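Long-range contact in carboxynorspermidine decarboxylase (Campylobacter jejuni subsp. jejuni 81116, PDB 3N29), which catalyses the decarboxylation of carboxynorspermidine to norspermidine, using pyridoxal 5'-phosphate as its cofactor: residues A[183-193]-A[222-230]. Numbering follows the deposited sequence.
Sequences IRAKDFENVDL and KFGKWIGQM
An aromatic cluster of Phe188, Phe223 and Trp226 on the outside of the barrel joins the loop segment 183-193 to residues 222-230, which hold the last two residues of helix 209-223 and the chain after it. It illustrates how three rings can pack together without any parallel stack. Phe223 turns its edge to the face of Phe188 in a T-shaped pair, centroids 5.5 Å apart and planes at 90°, while Phe188 and Trp226 meet obliquely. The faces of Phe223 and Trp226 are met by aliphatic carbons. In one CH-pi contact the CB of Ala185 sits over the centre of the Phe223 ring, 3.7 Å from its centroid; in another the CB of Phe188 lies only 3.4 Å from the centroid of the six-membered ring of Trp226. CG of Lys225 lies over the opposite face, so the indole is held between two aliphatic carbons. Lys225 then bends at chi3 (-95°) and brings its ammonium to Glu189, where NZ and OE2 form a 2.8 Å salt bridge. The lysine reaches OE2 from the syn side, 17° out of the carboxylate plane, and the carboxyl carbon of Glu189 rests at the indole edge, tying this exposed ion pair to the buried ring. Farther along, CD1 of Leu193 approaches CD1 of Trp226 at 4.0 Å, and the CB of Leu193 lies 3.4 Å from NE2 of Gln229. Beneath the cluster, Phe188 reaches Leu158 and Leu199 on neighbouring barrel strands. The connection between the fifth and sixth strands thus packs against the end of the helix following the sixth, in the PLP-binding beta/alpha-barrel of this decarboxylase family.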
# COMPACT_ATOMS: atom_id res chain seq x y z
N ILE A 183 12.24 23.93 8.82
CA ILE A 183 12.14 25.36 8.98
C ILE A 183 13.18 26.04 8.03
O ILE A 183 14.36 25.57 7.95
CB ILE A 183 12.48 25.66 10.50
CG1 ILE A 183 11.54 24.89 11.45
CG2 ILE A 183 12.47 27.14 10.85
CD1 ILE A 183 12.13 24.84 12.88
N ARG A 184 12.77 27.08 7.29
CA ARG A 184 13.63 27.78 6.35
C ARG A 184 14.52 28.73 7.18
O ARG A 184 14.16 29.12 8.31
CB ARG A 184 12.84 28.53 5.27
CG ARG A 184 12.13 27.61 4.32
CD ARG A 184 11.29 28.39 3.29
NE ARG A 184 10.21 29.10 3.96
CZ ARG A 184 9.50 30.09 3.40
NH1 ARG A 184 9.71 30.44 2.14
NH2 ARG A 184 8.54 30.68 4.08
N ALA A 185 15.69 29.03 6.66
CA ALA A 185 16.73 29.73 7.48
C ALA A 185 16.27 31.12 7.98
O ALA A 185 16.59 31.54 9.08
CB ALA A 185 18.03 29.86 6.68
N LYS A 186 15.44 31.80 7.22
CA LYS A 186 14.94 33.12 7.61
C LYS A 186 14.10 33.08 8.90
O LYS A 186 14.02 34.07 9.66
CB LYS A 186 14.12 33.72 6.48
CG LYS A 186 12.77 32.99 6.23
CD LYS A 186 12.14 33.56 4.97
CE LYS A 186 10.70 33.25 4.81
NZ LYS A 186 10.11 34.36 3.93
N ASP A 187 13.48 31.93 9.16
CA ASP A 187 12.70 31.80 10.34
C ASP A 187 13.54 31.47 11.58
O ASP A 187 13.01 31.45 12.67
CB ASP A 187 11.61 30.77 10.10
CG ASP A 187 10.59 31.26 9.11
OD1 ASP A 187 10.50 32.49 8.82
OD2 ASP A 187 9.89 30.42 8.58
N PHE A 188 14.84 31.29 11.42
CA PHE A 188 15.75 31.17 12.58
C PHE A 188 16.14 32.52 13.14
O PHE A 188 16.65 32.60 14.25
CB PHE A 188 17.01 30.39 12.22
CG PHE A 188 16.84 28.91 12.28
CD1 PHE A 188 17.53 28.16 13.19
CD2 PHE A 188 15.97 28.26 11.41
CE1 PHE A 188 17.36 26.79 13.25
CE2 PHE A 188 15.80 26.87 11.47
CZ PHE A 188 16.49 26.15 12.39
N GLU A 189 15.91 33.58 12.38
CA GLU A 189 16.51 34.85 12.75
C GLU A 189 15.86 35.36 14.04
O GLU A 189 14.62 35.33 14.19
CB GLU A 189 16.39 35.82 11.61
CG GLU A 189 17.27 35.43 10.44
CD GLU A 189 18.76 35.83 10.61
OE1 GLU A 189 19.56 35.54 9.67
OE2 GLU A 189 19.16 36.41 11.67
N ASN A 190 16.69 35.69 15.02
CA ASN A 190 16.20 36.25 16.28
C ASN A 190 15.29 35.29 17.08
O ASN A 190 14.43 35.72 17.87
CB ASN A 190 15.47 37.57 16.00
CG ASN A 190 16.41 38.68 15.50
OD1 ASN A 190 17.44 39.00 16.14
ND2 ASN A 190 16.06 39.27 14.37
N VAL A 191 15.45 33.98 16.87
CA VAL A 191 14.73 33.00 17.69
C VAL A 191 15.72 32.57 18.77
O VAL A 191 16.91 32.36 18.50
CB VAL A 191 14.21 31.79 16.86
CG1 VAL A 191 13.69 30.72 17.76
CG2 VAL A 191 13.09 32.25 15.89
N ASP A 192 15.23 32.50 20.00
CA ASP A 192 15.97 31.96 21.13
C ASP A 192 16.14 30.47 20.93
O ASP A 192 15.14 29.73 20.98
CB ASP A 192 15.16 32.16 22.40
CG ASP A 192 15.92 31.71 23.65
OD1 ASP A 192 17.02 31.08 23.54
OD2 ASP A 192 15.37 31.97 24.75
N LEU A 193 17.38 30.04 20.70
CA LEU A 193 17.74 28.63 20.46
C LEU A 193 18.48 27.98 21.63
O LEU A 193 19.06 26.89 21.47
CB LEU A 193 18.58 28.52 19.17
CG LEU A 193 17.77 28.94 17.91
CD1 LEU A 193 18.63 28.97 16.65
CD2 LEU A 193 16.55 28.01 17.72
N LYS A 222 23.31 28.89 4.37
CA LYS A 222 22.08 29.43 4.92
C LYS A 222 21.94 29.36 6.46
O LYS A 222 21.29 30.23 7.05
CB LYS A 222 20.86 28.76 4.28
CG LYS A 222 20.52 29.20 2.86
CD LYS A 222 19.39 28.26 2.26
CE LYS A 222 18.59 28.87 1.07
NZ LYS A 222 18.51 27.95 -0.14
N PHE A 223 22.45 28.32 7.09
CA PHE A 223 22.22 28.08 8.52
C PHE A 223 23.52 28.16 9.35
O PHE A 223 23.50 27.99 10.57
CB PHE A 223 21.59 26.72 8.72
CG PHE A 223 20.22 26.54 8.10
CD1 PHE A 223 19.06 26.67 8.86
CD2 PHE A 223 20.10 26.22 6.76
CE1 PHE A 223 17.79 26.50 8.29
CE2 PHE A 223 18.84 26.05 6.16
CZ PHE A 223 17.68 26.19 6.95
N GLY A 224 24.62 28.42 8.65
CA GLY A 224 25.99 28.56 9.19
C GLY A 224 26.16 29.25 10.51
O GLY A 224 26.87 28.75 11.39
N LYS A 225 25.48 30.38 10.65
CA LYS A 225 25.63 31.22 11.84
C LYS A 225 25.07 30.56 13.12
O LYS A 225 25.43 30.94 14.23
CB LYS A 225 25.04 32.62 11.60
CG LYS A 225 23.61 32.80 12.01
CD LYS A 225 22.98 34.09 11.43
CE LYS A 225 23.05 35.26 12.38
NZ LYS A 225 21.89 36.20 12.08
N TRP A 226 24.24 29.52 12.96
CA TRP A 226 23.70 28.82 14.12
C TRP A 226 24.29 27.43 14.39
O TRP A 226 23.88 26.78 15.31
CB TRP A 226 22.17 28.69 13.96
CG TRP A 226 21.53 30.01 13.79
CD1 TRP A 226 21.43 31.01 14.72
CD2 TRP A 226 20.89 30.47 12.63
NE1 TRP A 226 20.78 32.09 14.19
CE2 TRP A 226 20.45 31.80 12.89
CE3 TRP A 226 20.67 29.92 11.37
CZ2 TRP A 226 19.74 32.55 11.96
CZ3 TRP A 226 19.98 30.67 10.43
CH2 TRP A 226 19.52 31.98 10.73
N ILE A 227 25.23 26.95 13.58
CA ILE A 227 25.70 25.57 13.67
C ILE A 227 26.71 25.45 14.82
O ILE A 227 26.73 24.45 15.56
CB ILE A 227 26.30 25.14 12.33
CG1 ILE A 227 25.23 25.14 11.21
CG2 ILE A 227 26.91 23.79 12.38
CD1 ILE A 227 25.86 24.85 9.78
N GLY A 228 27.50 26.52 15.02
CA GLY A 228 28.59 26.50 16.01
C GLY A 228 28.10 26.32 17.43
O GLY A 228 28.83 25.82 18.30
N GLN A 229 26.85 26.70 17.68
CA GLN A 229 26.33 26.65 19.04
C GLN A 229 25.74 25.30 19.39
O GLN A 229 25.34 25.06 20.53
CB GLN A 229 25.34 27.80 19.28
CG GLN A 229 23.99 27.63 18.49
CD GLN A 229 23.24 28.92 18.30
OE1 GLN A 229 23.80 29.92 17.82
NE2 GLN A 229 21.94 28.90 18.64
N MET A 230 25.65 24.40 18.40
CA MET A 230 24.95 23.13 18.60
C MET A 230 25.93 22.07 19.13
O MET A 230 27.17 22.21 19.00
CB MET A 230 24.32 22.72 17.26
CG MET A 230 23.24 23.68 16.72
SD MET A 230 21.90 23.76 17.84
CE MET A 230 20.98 25.17 17.27